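Local coordinates for lipase (Penicillium expansum, PDB 3G7N), which hydrolyses acylglycerol lipids such as triacylglycerols, releasing free fatty acids, as a secreted alkaline lipase of the alpha/beta-hydrolase superfamily, at residues Val99-Trp103 with Ala136-Ala141; Leu126-Ser132 with Leu154-Asn160. One frame throughout, in Å; residues are numbered along the deposited sequence.

Contact 1: residues Val99-Trp103 with Ala136-Ala141; sequences VHRPW and ALTSIA
Val99 and Leu137 mark where two helical segments, Val99-Trp103 and Ala136-Ala141, come nearest, their CA atoms 6.3 Å apart. The axes of these short segments approach to 9.7 Å and cross at -71°. No hydrogen bond passes between them; the interface is apolar. Trp103 contributes the largest share: its CB points toward the other helix, and CG anti to the backbone N (chi1 -179°) lays the indole against Ile140 and Ala141. Ile140 CG1 lies over one face, 4.1 Å from the centroid of the five-membered ring and 27° off its normal, a CH-pi contact, while Ile140 CG2 comes within 3.6 Å of Trp103 CG at the root of the indole. At the far end of the six-membered ring, Trp103 CH2 meets Ala141 CB at 3.4 Å, a tight fit that a methyl group permits. A single branch of Leu137, CD2, packs on three residues of the other helix: it is 4.1 Å from Pro102 CG, and also touches Trp103 CB and the methyl CG1 of Val99. Val99 CG2 rests on Ala136 CB at 4.0 Å; Val99 CG1 reaches Ala136 O and also meets Ile140 CG2. Beyond the pair, Phe162 is touched by both Val99 and Ala136, and Tyr204 bonds Ser139 O. The contact thus joins helix 97-120, which precedes strand 125-131, to helix 133-148, which follows it.

Contact 2: residues Leu126-Ser132 with Leu154-Asn160; sequences LEAVGHS and LVSNALN
His131 and Asn160 meet where two parallel strands end: Asn160 ND2, itself bonded to Ala243 O, packs at the imidazole edge, 3.5 Å from His131 NE2, with ring and amide planes 52° apart. CG of His131 is anti to the backbone N (chi1 169°), which places the ring beside Asn160. Six backbone hydrogen bonds join Leu126-Ser132 to Leu154-Asn160, whose parallel strand axes lie 4.6 Å apart. Among them, Leu159 N to Gly130 O is short and straight (2.8 Å, 169° at the hydrogen), and Ser132 N to Leu159 O, also 2.8 Å, carries the pairing into the turn that holds the nucleophile Ser132. On the face bearing Ala128 and Ser156, the methyl CB of Ala128 is 3.6 Å from Ser156 OG, which bonds His142; Leu126 CB rests on Leu154 CD1. On the face bearing Glu127 and Asn157, one water donates to Glu127 OE1 (3.0 Å) and accepts from Asn157 ND2, while Asn157 OD1 bonds Asn181 ND2. Further out, Glu127 OE2 forms a salt bridge with Arg13 and a hydrogen bond with Thr57, and Tyr22 bonds His131 ND1. His131 NE2 bonds the backbone O of His241, while Ser132 OG bonds the ring of that residue, a charge-relay member with Asp188, on which Asn160 packs. An alanine in place of His131 would probably leave Tyr22 OH and His241 O without these ring partners and open a gap beside Asn160. Helix 8-23 covers Val129 and Leu159 on one face, helix 133-148 covers Ala128 and Leu154 on the other, and strands 57-62 and 179-185 flank the pair.

In the fold
The centres of contacts 1 and 2 lie 11 Å apart, and their segments alternate along the chain: 99-103, 126-132, 136-141, 154-160. Strand 125-131, helix 133-148 and strand 154-159 form a beta-alpha-beta unit in the central mixed sheet; contact 2 pairs its strands, and contact 1 packs helix 97-120 against its connecting helix. Thr138 bridges the two layers: its CG2 lies 3.7 Å from Ala128 O, and its OG1 bonds Gly134 O within helix 133-148. Gly130, Ser132 and Gly134 match the GxSxG nucleophile elbow, so this strand-to-helix turn, which places the catalytic serine of the alpha/beta-hydrolase fold, has a paired strand before it and a packed helix after it.

Contact 1: residues Val99-Trp103 with Ala136-Ala141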
ATOM      1  N   VAL A  99     -11.355  -6.175   0.895  1.00  9.60           N
ATOM      2  CA  VAL A  99     -10.492  -5.176   0.255  1.00  9.89           C
ATOM      3  C   VAL A  99     -11.075  -4.702  -1.072  1.00  9.78           C
ATOM      4  O   VAL A  99     -11.041  -3.510  -1.367  1.00  9.59           O
ATOM      5  CB  VAL A  99      -9.057  -5.706   0.078  1.00  9.40           C
ATOM      6  CG1 VAL A  99      -8.171  -4.675  -0.627  1.00 13.69           C
ATOM      7  CG2 VAL A  99      -8.477  -6.063   1.436  1.00 10.63           C
ATOM      8  N   HIS A 100     -11.615  -5.613  -1.885  1.00  9.95           N
ATOM      9  CA  HIS A 100     -12.258  -5.191  -3.121  1.00 10.75           C
ATOM     10  C   HIS A 100     -13.395  -4.217  -2.895  1.00 11.49           C
ATOM     11  O   HIS A 100     -13.545  -3.253  -3.663  1.00 11.60           O
ATOM     12  CB  HIS A 100     -12.720  -6.398  -3.936  1.00 13.31           C
ATOM     13  CG  HIS A 100     -13.455  -6.030  -5.192  1.00 14.76           C
ATOM     14  ND1 HIS A 100     -12.819  -5.680  -6.365  1.00 20.39           N
ATOM     15  CD2 HIS A 100     -14.767  -5.789  -5.394  1.00 13.04           C
ATOM     16  CE1 HIS A 100     -13.728  -5.364  -7.276  1.00 14.77           C
ATOM     17  NE2 HIS A 100     -14.921  -5.493  -6.728  1.00 17.78           N
ATOM     18  N   ARG A 101     -14.216  -4.460  -1.884  1.00 12.05           N
ATOM     19  CA  ARG A 101     -15.353  -3.583  -1.661  1.00 12.12           C
ATOM     20  C   ARG A 101     -14.956  -2.127  -1.382  1.00 11.14           C
ATOM     21  O   ARG A 101     -15.436  -1.217  -2.066  1.00 12.08           O
ATOM     22  CB  ARG A 101     -16.289  -4.136  -0.579  1.00 14.51           C
ATOM     23  CG  ARG A 101     -17.551  -3.322  -0.390  1.00 18.12           C
ATOM     24  CD  ARG A 101     -18.662  -4.190   0.224  1.00 20.41           C
ATOM     25  NE  ARG A 101     -19.791  -3.373   0.667  1.00 25.09           N
ATOM     26  CZ  ARG A 101     -19.864  -2.789   1.859  1.00 25.01           C
ATOM     27  NH1 ARG A 101     -18.921  -3.010   2.764  1.00 37.71           N
ATOM     28  NH2 ARG A 101     -20.921  -2.053   2.176  1.00 32.26           N
ATOM     29  N   PRO A 102     -14.103  -1.888  -0.372  1.00  9.82           N
ATOM     30  CA  PRO A 102     -13.690  -0.493  -0.146  1.00 10.51           C
ATOM     31  C   PRO A 102     -12.939   0.105  -1.336  1.00  9.60           C
ATOM     32  O   PRO A 102     -13.183   1.248  -1.678  1.00 11.22           O
ATOM     33  CB  PRO A 102     -12.800  -0.574   1.101  1.00 12.28           C
ATOM     34  CG  PRO A 102     -12.434  -2.037   1.250  1.00 12.99           C
ATOM     35  CD  PRO A 102     -13.641  -2.779   0.703  1.00 10.88           C
ATOM     36  N   TRP A 103     -12.046  -0.651  -1.972  1.00  8.27           N
ATOM     37  CA  TRP A 103     -11.358  -0.068  -3.137  1.00  9.33           C
ATOM     38  C   TRP A 103     -12.352   0.313  -4.238  1.00  9.75           C
ATOM     39  O   TRP A 103     -12.286   1.397  -4.812  1.00 10.27           O
ATOM     40  CB  TRP A 103     -10.287  -0.997  -3.698  1.00  8.81           C
ATOM     41  CG  TRP A 103      -9.589  -0.377  -4.859  1.00  8.62           C
ATOM     42  CD1 TRP A 103      -9.871  -0.590  -6.192  1.00  8.35           C
ATOM     43  CD2 TRP A 103      -8.753   0.787  -4.812  1.00  8.34           C
ATOM     44  NE1 TRP A 103      -9.224   0.347  -6.967  1.00 10.40           N
ATOM     45  CE2 TRP A 103      -8.492   1.169  -6.144  1.00  8.71           C
ATOM     46  CE3 TRP A 103      -8.134   1.504  -3.766  1.00  9.80           C
ATOM     47  CZ2 TRP A 103      -7.724   2.285  -6.462  1.00  8.98           C
ATOM     48  CZ3 TRP A 103      -7.326   2.582  -4.083  1.00  9.47           C
ATOM     49  CH2 TRP A 103      -7.109   2.948  -5.433  1.00  9.60           C
ATOM     50  N   ALA A 136      -3.078  -2.889   2.191  1.00  6.90           N
ATOM     51  CA  ALA A 136      -3.857  -3.851   1.408  1.00  6.58           C
ATOM     52  C   ALA A 136      -4.546  -3.112   0.261  1.00  7.41           C
ATOM     53  O   ALA A 136      -4.589  -3.606  -0.885  1.00  7.26           O
ATOM     54  CB  ALA A 136      -4.871  -4.582   2.299  1.00  8.44           C
ATOM     55  N   LEU A 137      -5.109  -1.938   0.538  1.00  6.30           N
ATOM     56  CA  LEU A 137      -5.711  -1.132  -0.517  1.00  7.48           C
ATOM     57  C   LEU A 137      -4.685  -0.739  -1.577  1.00  7.50           C
ATOM     58  O   LEU A 137      -4.996  -0.746  -2.771  1.00  8.10           O
ATOM     59  CB  LEU A 137      -6.406   0.110   0.055  1.00  6.76           C
ATOM     60  CG  LEU A 137      -7.664  -0.178   0.888  1.00  7.76           C
ATOM     61  CD1 LEU A 137      -8.045   1.023   1.767  1.00  9.80           C
ATOM     62  CD2 LEU A 137      -8.814  -0.596  -0.019  1.00  9.49           C
ATOM     63  N   THR A 138      -3.469  -0.400  -1.152  1.00  6.61           N
ATOM     64  CA  THR A 138      -2.408  -0.030  -2.075  1.00  7.57           C
ATOM     65  C   THR A 138      -2.041  -1.205  -2.981  1.00  6.30           C
ATOM     66  O   THR A 138      -1.680  -0.995  -4.160  1.00  7.15           O
ATOM     67  CB  THR A 138      -1.183   0.438  -1.277  1.00  7.40           C
ATOM     68  OG1 THR A 138      -1.495   1.666  -0.628  1.00  8.45           O
ATOM     69  CG2 THR A 138       0.044   0.666  -2.152  1.00  7.49           C
ATOM     70  N   SER A 139      -2.187  -2.439  -2.504  1.00  7.40           N
ATOM     71  CA  SER A 139      -1.885  -3.593  -3.345  1.00  7.09           C
ATOM     72  C   SER A 139      -2.874  -3.763  -4.486  1.00  8.38           C
ATOM     73  O   SER A 139      -2.504  -4.301  -5.544  1.00  9.62           O
ATOM     74  CB  SER A 139      -1.725  -4.875  -2.509  1.00  9.14           C
ATOM     75  OG  SER A 139      -2.962  -5.417  -2.099  1.00  9.79           O
ATOM     76  N   ILE A 140      -4.101  -3.286  -4.323  1.00  7.30           N
ATOM     77  CA  ILE A 140      -5.026  -3.213  -5.443  1.00  9.17           C
ATOM     78  C   ILE A 140      -4.861  -1.922  -6.227  1.00  7.68           C
ATOM     79  O   ILE A 140      -4.914  -1.950  -7.467  1.00  9.48           O
ATOM     80  CB  ILE A 140      -6.501  -3.491  -5.020  1.00 12.99           C
ATOM     81  CG1 ILE A 140      -7.425  -3.449  -6.248  1.00 13.57           C
ATOM     82  CG2 ILE A 140      -6.959  -2.597  -3.888  1.00 13.74           C
ATOM     83  CD1 ILE A 140      -7.122  -4.529  -7.291  1.00 23.86           C
ATOM     84  N   ALA A 141      -4.601  -0.798  -5.545  1.00  7.90           N
ATOM     85  CA  ALA A 141      -4.304   0.455  -6.253  1.00  8.00           C
ATOM     86  C   ALA A 141      -3.190   0.315  -7.276  1.00  7.17           C
ATOM     87  O   ALA A 141      -3.266   0.879  -8.376  1.00  8.69           O
ATOM     88  CB  ALA A 141      -3.957   1.572  -5.263  1.00  9.10           C
TER

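Contact 2: residues Leu126-Ser132 with Leu154-Asn160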
ATOM      1  N   LEU A 126       3.850   7.983 -11.188  1.00  9.25           N
ATOM      2  CA  LEU A 126       2.770   7.644 -10.242  1.00  8.37           C
ATOM      3  C   LEU A 126       3.333   6.941  -9.020  1.00  8.53           C
ATOM      4  O   LEU A 126       4.272   6.136  -9.104  1.00  8.97           O
ATOM      5  CB  LEU A 126       1.736   6.744 -10.917  1.00 10.13           C
ATOM      6  CG  LEU A 126       1.127   7.294 -12.207  1.00  9.51           C
ATOM      7  CD1 LEU A 126       0.079   6.319 -12.731  1.00 11.17           C
ATOM      8  CD2 LEU A 126       0.508   8.676 -11.977  1.00 11.97           C
ATOM      9  N   GLU A 127       2.673   7.161  -7.889  1.00  7.65           N
ATOM     10  CA  GLU A 127       2.967   6.381  -6.698  1.00  8.50           C
ATOM     11  C   GLU A 127       1.709   6.145  -5.888  1.00  7.74           C
ATOM     12  O   GLU A 127       0.770   6.950  -5.903  1.00  9.14           O
ATOM     13  CB  GLU A 127       4.042   7.050  -5.854  1.00  9.83           C
ATOM     14  CG  GLU A 127       3.656   8.353  -5.241  1.00 10.82           C
ATOM     15  CD  GLU A 127       4.774   8.950  -4.389  1.00 12.75           C
ATOM     16  OE1 GLU A 127       5.515   8.165  -3.732  1.00 14.17           O
ATOM     17  OE2 GLU A 127       4.849  10.188  -4.273  1.00 13.94           O
ATOM     18  N   ALA A 128       1.691   5.018  -5.183  1.00  8.65           N
ATOM     19  CA  ALA A 128       0.590   4.682  -4.267  1.00  8.14           C
ATOM     20  C   ALA A 128       1.204   4.175  -2.984  1.00  7.06           C
ATOM     21  O   ALA A 128       2.240   3.509  -3.007  1.00  8.20           O
ATOM     22  CB  ALA A 128      -0.276   3.607  -4.881  1.00  8.19           C
ATOM     23  N   VAL A 129       0.576   4.501  -1.854  1.00  7.05           N
ATOM     24  CA  VAL A 129       1.157   4.147  -0.555  1.00  6.28           C
ATOM     25  C   VAL A 129       0.063   4.067   0.489  1.00  5.64           C
ATOM     26  O   VAL A 129      -0.938   4.798   0.422  1.00  6.37           O
ATOM     27  CB  VAL A 129       2.217   5.207  -0.148  1.00  8.72           C
ATOM     28  CG1 VAL A 129       1.634   6.593  -0.124  1.00 15.25           C
ATOM     29  CG2 VAL A 129       2.855   4.884   1.164  1.00 14.33           C
ATOM     30  N   GLY A 130       0.313   3.233   1.499  1.00  5.54           N
ATOM     31  CA  GLY A 130      -0.560   3.197   2.656  1.00  6.88           C
ATOM     32  C   GLY A 130      -0.126   2.117   3.609  1.00  5.99           C
ATOM     33  O   GLY A 130       0.657   1.248   3.270  1.00  6.56           O
ATOM     34  N   HIS A 131      -0.679   2.181   4.816  1.00  6.69           N
ATOM     35  CA  HIS A 131      -0.301   1.278   5.911  1.00  5.50           C
ATOM     36  C   HIS A 131      -1.503   0.425   6.369  1.00  5.51           C
ATOM     37  O   HIS A 131      -2.629   0.897   6.447  1.00  6.24           O
ATOM     38  CB  HIS A 131       0.229   2.116   7.074  1.00  8.17           C
ATOM     39  CG  HIS A 131       0.412   1.342   8.352  1.00  8.11           C
ATOM     40  ND1 HIS A 131      -0.557   1.309   9.331  1.00  9.65           N
ATOM     41  CD2 HIS A 131       1.489   0.702   8.857  1.00  8.90           C
ATOM     42  CE1 HIS A 131      -0.100   0.617  10.363  1.00  8.04           C
ATOM     43  NE2 HIS A 131       1.133   0.244  10.104  1.00  9.43           N
ATOM     44  N   SER A 132      -1.215  -0.842   6.699  1.00  6.83           N
ATOM     45  CA  SER A 132      -2.203  -1.771   7.263  1.00  7.59           C
ATOM     46  C   SER A 132      -3.312  -2.029   6.222  1.00  7.30           C
ATOM     47  O   SER A 132      -2.988  -2.451   5.107  1.00  7.71           O
ATOM     48  CB  SER A 132      -2.698  -1.273   8.622  1.00  8.31           C
ATOM     49  OG  SER A 132      -3.503  -2.283   9.232  1.00  8.80           O
ATOM     50  N   LEU A 154       5.545   3.703 -12.324  1.00  9.94           N
ATOM     51  CA  LEU A 154       4.685   3.500 -11.149  1.00  9.24           C
ATOM     52  C   LEU A 154       5.498   2.776 -10.083  1.00  9.53           C
ATOM     53  O   LEU A 154       6.154   1.752 -10.358  1.00 10.30           O
ATOM     54  CB  LEU A 154       3.475   2.651 -11.528  1.00 10.32           C
ATOM     55  CG  LEU A 154       2.627   2.086 -10.377  1.00 10.20           C
ATOM     56  CD1 LEU A 154       1.991   3.204  -9.571  1.00 10.73           C
ATOM     57  CD2 LEU A 154       1.590   1.159 -10.933  1.00 12.19           C
ATOM     58  N   VAL A 155       5.455   3.297  -8.863  1.00  8.94           N
ATOM     59  CA  VAL A 155       5.974   2.600  -7.680  1.00 10.08           C
ATOM     60  C   VAL A 155       4.945   2.673  -6.570  1.00 11.07           C
ATOM     61  O   VAL A 155       4.381   3.747  -6.292  1.00 12.40           O
ATOM     62  CB  VAL A 155       7.277   3.238  -7.192  1.00 11.74           C
ATOM     63  CG1 VAL A 155       7.819   2.470  -5.964  1.00 15.27           C
ATOM     64  CG2 VAL A 155       8.324   3.264  -8.319  1.00 17.40           C
ATOM     65  N   SER A 156       4.648   1.521  -5.994  1.00  9.59           N
ATOM     66  CA  SER A 156       3.666   1.453  -4.921  1.00  9.09           C
ATOM     67  C   SER A 156       4.330   0.859  -3.685  1.00  8.61           C
ATOM     68  O   SER A 156       5.070  -0.144  -3.788  1.00 11.31           O
ATOM     69  CB  SER A 156       2.481   0.583  -5.344  1.00  9.48           C
ATOM     70  OG  SER A 156       1.836   1.127  -6.510  1.00 10.02           O
ATOM     71  N   ASN A 157       4.031   1.431  -2.518  1.00  7.74           N
ATOM     72  CA  ASN A 157       4.604   0.974  -1.243  1.00  7.86           C
ATOM     73  C   ASN A 157       3.500   0.633  -0.262  1.00  7.11           C
ATOM     74  O   ASN A 157       2.853   1.536   0.276  1.00  7.77           O
ATOM     75  CB  ASN A 157       5.498   2.064  -0.652  1.00 10.22           C
ATOM     76  CG  ASN A 157       6.720   2.340  -1.508  1.00 11.53           C
ATOM     77  OD1 ASN A 157       7.527   1.449  -1.751  1.00 13.23           O
ATOM     78  ND2 ASN A 157       6.854   3.583  -1.973  1.00 14.00           N
ATOM     79  N   ALA A 158       3.223  -0.663  -0.135  1.00  6.69           N
ATOM     80  CA  ALA A 158       2.244  -1.146   0.845  1.00  7.85           C
ATOM     81  C   ALA A 158       2.978  -1.479   2.135  1.00  7.23           C
ATOM     82  O   ALA A 158       3.900  -2.308   2.123  1.00  7.75           O
ATOM     83  CB  ALA A 158       1.533  -2.392   0.322  1.00  9.26           C
ATOM     84  N   LEU A 159       2.604  -0.826   3.233  1.00  6.20           N
ATOM     85  CA  LEU A 159       3.287  -1.037   4.506  1.00  6.97           C
ATOM     86  C   LEU A 159       2.458  -1.921   5.428  1.00  6.10           C
ATOM     87  O   LEU A 159       1.247  -1.711   5.608  1.00  7.31           O
ATOM     88  CB  LEU A 159       3.566   0.297   5.190  1.00  7.48           C
ATOM     89  CG  LEU A 159       4.330   1.300   4.305  1.00  7.47           C
ATOM     90  CD1 LEU A 159       4.527   2.605   5.070  1.00 10.05           C
ATOM     91  CD2 LEU A 159       5.675   0.757   3.822  1.00  9.55           C
ATOM     92  N   ASN A 160       3.111  -2.925   5.996  1.00  6.95           N
ATOM     93  CA  ASN A 160       2.505  -3.747   7.050  1.00  7.45           C
ATOM     94  C   ASN A 160       1.184  -4.382   6.591  1.00  6.31           C
ATOM     95  O   ASN A 160       0.213  -4.431   7.350  1.00  7.90           O
ATOM     96  CB  ASN A 160       2.300  -2.949   8.364  1.00  8.83           C
ATOM     97  CG  ASN A 160       3.600  -2.359   8.918  1.00 10.46           C
ATOM     98  OD1 ASN A 160       4.505  -1.997   8.154  1.00 19.06           O
ATOM     99  ND2 ASN A 160       3.690  -2.208  10.232  1.00 10.08           N
TER
HETATM  100  O   HOH W   1       5.733   6.412  -1.274  1.00 21.65           O